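Local atomic coordinates of glycerol-3-phosphate dehydrogenase [NAD(+)] 1 (Saccharomyces cerevisiae, PDB entry 4FGW), a protein that interconverts dihydroxyacetone phosphate and glycerol 3-phosphate with NADH/NAD(+), driving production of glycerol as an osmoregulator during hyperosmotic stress. Residues E191-I202 with P225-V235. Numbering follows the deposited sequence.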
ATOM      1  N   GLU A 191     -10.581   0.351 -21.765  1.00 58.78           N
ATOM      2  CA  GLU A 191     -10.669   1.718 -21.244  1.00 57.86           C
ATOM      3  C   GLU A 191     -11.155   1.771 -19.794  1.00 59.99           C
ATOM      4  O   GLU A 191     -11.797   2.741 -19.381  1.00 59.75           O
ATOM      5  CB  GLU A 191     -11.425   2.668 -22.195  1.00 62.17           C
ATOM      6  CG  GLU A 191     -10.758   2.794 -23.554  1.00 71.97           C
ATOM      7  CD  GLU A 191     -11.370   3.762 -24.547  1.00 88.40           C
ATOM      8  OE1 GLU A 191     -12.416   4.376 -24.231  1.00 76.22           O
ATOM      9  OE2 GLU A 191     -10.796   3.905 -25.650  1.00 85.54           O
ATOM     10  N   HIS A 192     -10.834   0.713 -19.018  1.00 55.27           N
ATOM     11  CA  HIS A 192     -11.127   0.628 -17.588  1.00 53.76           C
ATOM     12  C   HIS A 192     -10.044   1.456 -16.902  1.00 53.63           C
ATOM     13  O   HIS A 192      -8.854   1.243 -17.157  1.00 52.47           O
ATOM     14  CB  HIS A 192     -11.087  -0.829 -17.093  1.00 54.50           C
ATOM     15  CG  HIS A 192     -12.219  -1.697 -17.557  1.00 61.14           C
ATOM     16  ND1 HIS A 192     -13.139  -1.261 -18.498  1.00 66.32           N
ATOM     17  CD2 HIS A 192     -12.525  -2.967 -17.205  1.00 63.75           C
ATOM     18  CE1 HIS A 192     -13.973  -2.273 -18.679  1.00 67.71           C
ATOM     19  NE2 HIS A 192     -13.646  -3.318 -17.918  1.00 66.50           N
ATOM     20  N   TRP A 193     -10.453   2.441 -16.096  1.00 47.96           N
ATOM     21  CA  TRP A 193      -9.517   3.345 -15.440  1.00 45.08           C
ATOM     22  C   TRP A 193      -8.424   2.700 -14.566  1.00 45.25           C
ATOM     23  O   TRP A 193      -8.702   1.924 -13.652  1.00 44.93           O
ATOM     24  CB  TRP A 193     -10.237   4.497 -14.719  1.00 43.62           C
ATOM     25  CG  TRP A 193      -9.283   5.465 -14.091  1.00 43.27           C
ATOM     26  CD1 TRP A 193      -8.535   6.409 -14.729  1.00 46.85           C
ATOM     27  CD2 TRP A 193      -8.888   5.502 -12.713  1.00 41.15           C
ATOM     28  NE1 TRP A 193      -7.739   7.072 -13.825  1.00 45.31           N
ATOM     29  CE2 TRP A 193      -7.942   6.540 -12.576  1.00 44.84           C
ATOM     30  CE3 TRP A 193      -9.270   4.779 -11.567  1.00 41.41           C
ATOM     31  CZ2 TRP A 193      -7.380   6.884 -11.340  1.00 43.08           C
ATOM     32  CZ3 TRP A 193      -8.717   5.122 -10.340  1.00 41.40           C
ATOM     33  CH2 TRP A 193      -7.795   6.175 -10.232  1.00 41.95           C
ATOM     34  N   SER A 194      -7.183   3.065 -14.861  1.00 39.59           N
ATOM     35  CA  SER A 194      -5.977   2.668 -14.146  1.00 37.89           C
ATOM     36  C   SER A 194      -4.925   3.765 -14.347  1.00 44.40           C
ATOM     37  O   SER A 194      -5.201   4.783 -14.995  1.00 45.70           O
ATOM     38  CB  SER A 194      -5.458   1.304 -14.612  1.00 40.35           C
ATOM     39  OG  SER A 194      -5.076   1.291 -15.978  1.00 48.55           O
ATOM     40  N   GLU A 195      -3.732   3.572 -13.759  1.00 40.50           N
ATOM     41  CA  GLU A 195      -2.642   4.527 -13.854  1.00 39.53           C
ATOM     42  C   GLU A 195      -1.363   3.846 -14.306  1.00 42.54           C
ATOM     43  O   GLU A 195      -1.247   2.613 -14.265  1.00 40.36           O
ATOM     44  CB  GLU A 195      -2.378   5.184 -12.488  1.00 39.69           C
ATOM     45  CG  GLU A 195      -3.535   5.961 -11.881  1.00 45.05           C
ATOM     46  CD  GLU A 195      -3.190   6.616 -10.556  1.00 51.78           C
ATOM     47  OE1 GLU A 195      -3.497   7.816 -10.390  1.00 57.95           O
ATOM     48  OE2 GLU A 195      -2.585   5.939  -9.697  1.00 45.79           O
ATOM     49  N   THR A 196      -0.378   4.676 -14.690  1.00 40.22           N
ATOM     50  CA  THR A 196       0.978   4.253 -15.004  1.00 40.27           C
ATOM     51  C   THR A 196       1.969   5.360 -14.695  1.00 43.46           C
ATOM     52  O   THR A 196       1.619   6.547 -14.713  1.00 41.61           O
ATOM     53  CB  THR A 196       1.136   3.670 -16.433  1.00 46.80           C
ATOM     54  OG1 THR A 196       2.209   2.735 -16.409  1.00 44.24           O
ATOM     55  CG2 THR A 196       1.428   4.737 -17.499  1.00 46.84           C
ATOM     56  N   THR A 197       3.218   4.950 -14.437  1.00 40.89           N
ATOM     57  CA  THR A 197       4.342   5.853 -14.264  1.00 41.30           C
ATOM     58  C   THR A 197       5.172   5.713 -15.539  1.00 46.42           C
ATOM     59  O   THR A 197       5.326   4.605 -16.068  1.00 44.29           O
ATOM     60  CB  THR A 197       5.213   5.483 -13.055  1.00 44.35           C
ATOM     61  OG1 THR A 197       4.417   5.000 -11.977  1.00 42.09           O
ATOM     62  CG2 THR A 197       6.084   6.637 -12.604  1.00 41.96           C
ATOM     63  N   VAL A 198       5.664   6.854 -16.040  1.00 45.53           N
ATOM     64  CA  VAL A 198       6.593   6.941 -17.151  1.00 47.50           C
ATOM     65  C   VAL A 198       7.833   7.618 -16.561  1.00 53.42           C
ATOM     66  O   VAL A 198       7.730   8.709 -15.997  1.00 53.42           O
ATOM     67  CB  VAL A 198       6.050   7.681 -18.408  1.00 52.22           C
ATOM     68  CG1 VAL A 198       7.118   7.742 -19.504  1.00 54.21           C
ATOM     69  CG2 VAL A 198       4.793   7.007 -18.943  1.00 50.72           C
ATOM     70  N   ALA A 199       8.991   6.945 -16.645  1.00 51.19           N
ATOM     71  CA  ALA A 199      10.253   7.486 -16.142  1.00 52.13           C
ATOM     72  C   ALA A 199      11.234   7.686 -17.272  1.00 60.34           C
ATOM     73  O   ALA A 199      11.369   6.819 -18.132  1.00 60.96           O
ATOM     74  CB  ALA A 199      10.837   6.583 -15.080  1.00 51.47           C
ATOM     75  N   TYR A 200      11.908   8.842 -17.290  1.00 59.74           N
ATOM     76  CA  TYR A 200      12.873   9.189 -18.337  1.00 62.30           C
ATOM     77  C   TYR A 200      13.817  10.275 -17.837  1.00 69.09           C
ATOM     78  O   TYR A 200      13.369  11.318 -17.351  1.00 67.56           O
ATOM     79  CB  TYR A 200      12.116   9.663 -19.596  1.00 63.40           C
ATOM     80  CG  TYR A 200      12.970  10.051 -20.781  1.00 67.69           C
ATOM     81  CD1 TYR A 200      13.402   9.095 -21.696  1.00 70.22           C
ATOM     82  CD2 TYR A 200      13.260  11.387 -21.047  1.00 70.76           C
ATOM     83  CE1 TYR A 200      14.157   9.453 -22.813  1.00 74.07           C
ATOM     84  CE2 TYR A 200      14.011  11.757 -22.161  1.00 74.63           C
ATOM     85  CZ  TYR A 200      14.461  10.786 -23.040  1.00 81.78           C
ATOM     86  OH  TYR A 200      15.206  11.151 -24.136  1.00 85.12           O
ATOM     87  N   HIS A 201      15.124  10.018 -17.941  1.00 69.32           N
ATOM     88  CA  HIS A 201      16.145  10.996 -17.580  1.00 72.63           C
ATOM     89  C   HIS A 201      16.405  11.806 -18.833  1.00 79.03           C
ATOM     90  O   HIS A 201      16.755  11.228 -19.870  1.00 79.67           O
ATOM     91  CB  HIS A 201      17.453  10.320 -17.120  1.00 75.60           C
ATOM     92  CG  HIS A 201      17.355   9.645 -15.787  1.00 77.47           C
ATOM     93  ND1 HIS A 201      17.413   8.264 -15.671  1.00 78.07           N
ATOM     94  CD2 HIS A 201      17.208  10.181 -14.552  1.00 79.18           C
ATOM     95  CE1 HIS A 201      17.301   8.005 -14.379  1.00 76.43           C
ATOM     96  NE2 HIS A 201      17.168   9.127 -13.665  1.00 77.33           N
ATOM     97  N   ILE A 202      16.190  13.132 -18.760  1.00 76.64           N
ATOM     98  CA  ILE A 202      16.448  14.033 -19.882  1.00 79.64           C
ATOM     99  C   ILE A 202      17.963  13.973 -20.140  1.00 88.12           C
ATOM    100  O   ILE A 202      18.737  14.144 -19.193  1.00 88.87           O
ATOM    101  CB  ILE A 202      15.909  15.470 -19.613  1.00 83.35           C
ATOM    102  CG1 ILE A 202      14.373  15.501 -19.692  1.00 79.79           C
ATOM    103  CG2 ILE A 202      16.512  16.500 -20.581  1.00 88.26           C
ATOM    104  CD1 ILE A 202      13.746  15.904 -18.450  1.00 87.99           C
ATOM    105  N   PRO A 225      -7.813   9.922 -20.456  1.00 51.13           N
ATOM    106  CA  PRO A 225      -8.726  10.077 -19.301  1.00 49.93           C
ATOM    107  C   PRO A 225      -8.908   8.780 -18.492  1.00 52.57           C
ATOM    108  O   PRO A 225      -9.085   8.830 -17.272  1.00 51.36           O
ATOM    109  CB  PRO A 225     -10.038  10.550 -19.940  1.00 54.51           C
ATOM    110  CG  PRO A 225      -9.635  11.118 -21.283  1.00 61.22           C
ATOM    111  CD  PRO A 225      -8.507  10.233 -21.725  1.00 55.59           C
ATOM    112  N   TYR A 226      -8.819   7.620 -19.175  1.00 48.05           N
ATOM    113  CA  TYR A 226      -8.925   6.274 -18.604  1.00 44.61           C
ATOM    114  C   TYR A 226      -7.545   5.688 -18.217  1.00 46.68           C
ATOM    115  O   TYR A 226      -7.469   4.558 -17.735  1.00 45.49           O
ATOM    116  CB  TYR A 226      -9.646   5.336 -19.600  1.00 46.49           C
ATOM    117  CG  TYR A 226      -8.898   5.118 -20.904  1.00 49.22           C
ATOM    118  CD1 TYR A 226      -7.920   4.131 -21.015  1.00 49.64           C
ATOM    119  CD2 TYR A 226      -9.188   5.879 -22.034  1.00 52.69           C
ATOM    120  CE1 TYR A 226      -7.233   3.924 -22.210  1.00 51.30           C
ATOM    121  CE2 TYR A 226      -8.512   5.675 -23.238  1.00 54.84           C
ATOM    122  CZ  TYR A 226      -7.536   4.695 -23.322  1.00 59.24           C
ATOM    123  OH  TYR A 226      -6.861   4.489 -24.503  1.00 57.54           O
ATOM    124  N   PHE A 227      -6.461   6.420 -18.480  1.00 43.79           N
ATOM    125  CA  PHE A 227      -5.099   5.943 -18.215  1.00 41.85           C
ATOM    126  C   PHE A 227      -4.247   7.105 -17.728  1.00 46.87           C
ATOM    127  O   PHE A 227      -3.603   7.788 -18.540  1.00 48.90           O
ATOM    128  CB  PHE A 227      -4.522   5.320 -19.510  1.00 44.23           C
ATOM    129  CG  PHE A 227      -3.249   4.516 -19.399  1.00 43.73           C
ATOM    130  CD1 PHE A 227      -3.163   3.430 -18.530  1.00 44.23           C
ATOM    131  CD2 PHE A 227      -2.173   4.775 -20.241  1.00 45.90           C
ATOM    132  CE1 PHE A 227      -2.008   2.647 -18.476  1.00 43.52           C
ATOM    133  CE2 PHE A 227      -1.024   3.985 -20.191  1.00 47.43           C
ATOM    134  CZ  PHE A 227      -0.957   2.916 -19.321  1.00 43.40           C
ATOM    135  N   HIS A 228      -4.280   7.354 -16.402  1.00 41.39           N
ATOM    136  CA  HIS A 228      -3.545   8.459 -15.784  1.00 41.80           C
ATOM    137  C   HIS A 228      -2.040   8.220 -15.806  1.00 44.66           C
ATOM    138  O   HIS A 228      -1.573   7.151 -15.414  1.00 41.32           O
ATOM    139  CB  HIS A 228      -4.055   8.749 -14.363  1.00 41.94           C
ATOM    140  CG  HIS A 228      -5.378   9.456 -14.301  1.00 46.69           C
ATOM    141  ND1 HIS A 228      -6.187   9.588 -15.414  1.00 51.04           N
ATOM    142  CD2 HIS A 228      -5.990  10.036 -13.249  1.00 48.41           C
ATOM    143  CE1 HIS A 228      -7.254  10.255 -15.006  1.00 51.38           C
ATOM    144  NE2 HIS A 228      -7.181  10.539 -13.710  1.00 50.37           N
ATOM    145  N   VAL A 229      -1.290   9.218 -16.298  1.00 43.27           N
ATOM    146  CA  VAL A 229       0.156   9.138 -16.428  1.00 43.55           C
ATOM    147  C   VAL A 229       0.866  10.146 -15.539  1.00 50.37           C
ATOM    148  O   VAL A 229       0.517  11.329 -15.532  1.00 51.64           O
ATOM    149  CB  VAL A 229       0.597   9.226 -17.932  1.00 48.71           C
ATOM    150  CG1 VAL A 229       2.100   9.436 -18.091  1.00 48.45           C
ATOM    151  CG2 VAL A 229       0.155   7.982 -18.699  1.00 48.04           C
ATOM    152  N   SER A 230       1.868   9.666 -14.793  1.00 47.58           N
ATOM    153  CA  SER A 230       2.751  10.495 -13.978  1.00 48.07           C
ATOM    154  C   SER A 230       4.152  10.318 -14.572  1.00 52.52           C
ATOM    155  O   SER A 230       4.623   9.188 -14.693  1.00 52.15           O
ATOM    156  CB  SER A 230       2.718  10.056 -12.521  1.00 50.24           C
ATOM    157  OG  SER A 230       3.752  10.692 -11.789  1.00 60.30           O
ATOM    158  N   VAL A 231       4.780  11.419 -14.994  1.00 51.02           N
ATOM    159  CA  VAL A 231       6.110  11.403 -15.605  1.00 52.46           C
ATOM    160  C   VAL A 231       7.178  11.842 -14.605  1.00 58.68           C
ATOM    161  O   VAL A 231       7.086  12.927 -14.030  1.00 59.16           O
ATOM    162  CB  VAL A 231       6.212  12.179 -16.948  1.00 57.94           C
ATOM    163  CG1 VAL A 231       7.475  11.781 -17.712  1.00 59.08           C
ATOM    164  CG2 VAL A 231       4.979  11.954 -17.813  1.00 56.93           C
ATOM    165  N   ILE A 232       8.184  10.982 -14.398  1.00 56.14           N
ATOM    166  CA  ILE A 232       9.301  11.216 -13.473  1.00 56.76           C
ATOM    167  C   ILE A 232      10.645  10.937 -14.162  1.00 63.76           C
ATOM    168  O   ILE A 232      10.670  10.617 -15.353  1.00 65.45           O
ATOM    169  CB  ILE A 232       9.125  10.416 -12.139  1.00 56.98           C
ATOM    170  CG1 ILE A 232       9.095   8.885 -12.375  1.00 55.13           C
ATOM    171  CG2 ILE A 232       7.899  10.908 -11.349  1.00 55.14           C
ATOM    172  CD1 ILE A 232       9.490   8.034 -11.190  1.00 53.50           C
ATOM    173  N   GLU A 233      11.750  11.049 -13.413  1.00 61.27           N
ATOM    174  CA  GLU A 233      13.110  10.798 -13.899  1.00 63.33           C
ATOM    175  C   GLU A 233      13.601   9.394 -13.541  1.00 66.17           C
ATOM    176  O   GLU A 233      14.257   8.753 -14.356  1.00 66.87           O
ATOM    177  CB  GLU A 233      14.087  11.837 -13.321  1.00 67.42           C
ATOM    178  CG  GLU A 233      14.032  13.188 -14.005  1.00 80.55           C
ATOM    179  CD  GLU A 233      15.393  13.824 -14.196  1.00111.47           C
ATOM    180  OE1 GLU A 233      15.785  14.644 -13.335  1.00119.49           O
ATOM    181  OE2 GLU A 233      16.076  13.492 -15.193  1.00101.63           O
ATOM    182  N   ASP A 234      13.297   8.935 -12.311  1.00 60.55           N
ATOM    183  CA  ASP A 234      13.751   7.672 -11.738  1.00 59.17           C
ATOM    184  C   ASP A 234      13.368   6.396 -12.505  1.00 62.64           C
ATOM    185  O   ASP A 234      12.408   5.703 -12.149  1.00 61.03           O
ATOM    186  CB  ASP A 234      13.425   7.621 -10.230  1.00 59.18           C
ATOM    187  CG  ASP A 234      14.100   6.520  -9.429  1.00 63.17           C
ATOM    188  OD1 ASP A 234      14.987   5.832  -9.983  1.00 63.93           O
ATOM    189  OD2 ASP A 234      13.740   6.346  -8.247  1.00 62.66           O
ATOM    190  N   VAL A 235      14.166   6.078 -13.553  1.00 60.52           N
ATOM    191  CA  VAL A 235      14.032   4.888 -14.402  1.00 58.74           C
ATOM    192  C   VAL A 235      14.344   3.624 -13.579  1.00 64.65           C
ATOM    193  O   VAL A 235      13.665   2.611 -13.740  1.00 62.44           O
ATOM    194  CB  VAL A 235      14.883   4.989 -15.714  1.00 63.33           C
ATOM    195  CG1 VAL A 235      14.876   3.684 -16.504  1.00 62.37           C
ATOM    196  CG2 VAL A 235      14.409   6.142 -16.595  1.00 63.16           C
TER
HETATM  197  O   HOH W   1      -6.538   2.081 -17.972  1.00 45.92           O
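Strands 194-199 and 227-232 run parallel at 25°, joined by seven backbone hydrogen bonds from Ser194 N to Tyr226 O (3.3 Å) through to Tyr200 N with Ile232 O (2.9 Å). With helix 215-222 they form a beta-alpha-beta unit at one edge of the Rossmann-type sheet. At the entry to the pair, Glu191 lies over one face of the Tyr226 ring. Its CG is 3.6 Å from the ring centroid, a CH-pi contact, and the carboxylate stacks nearly parallel to the ring. Lys51 holds that carboxylate in a salt bridge. A water donates to His192 O and Tyr226 O and accepts from Ser194 OG. A chi1 of -178° carries the Trp193 indole across to His228, NE1 over its face in an edge-to-face pair, planes at 78°. His228 NE2 hydrogen-bonds Pro380 O of the second subunit; Glu195 OE2 salt-bridges Arg270 NE of that subunit. On the Phe227 and Val229 face, Thr196 CG2 touches Phe227 CZ (3.5 Å) and Val229 CG2 (3.7 Å). At the far end, Glu233 O sits over the His201 ring centre, not hydrogen-bonded to NE2. Backbone bonds thus fix the register, Glu195 and His228 bind the second subunit, and Phe227 packs on Trp45, probably beside the NAD(+) site.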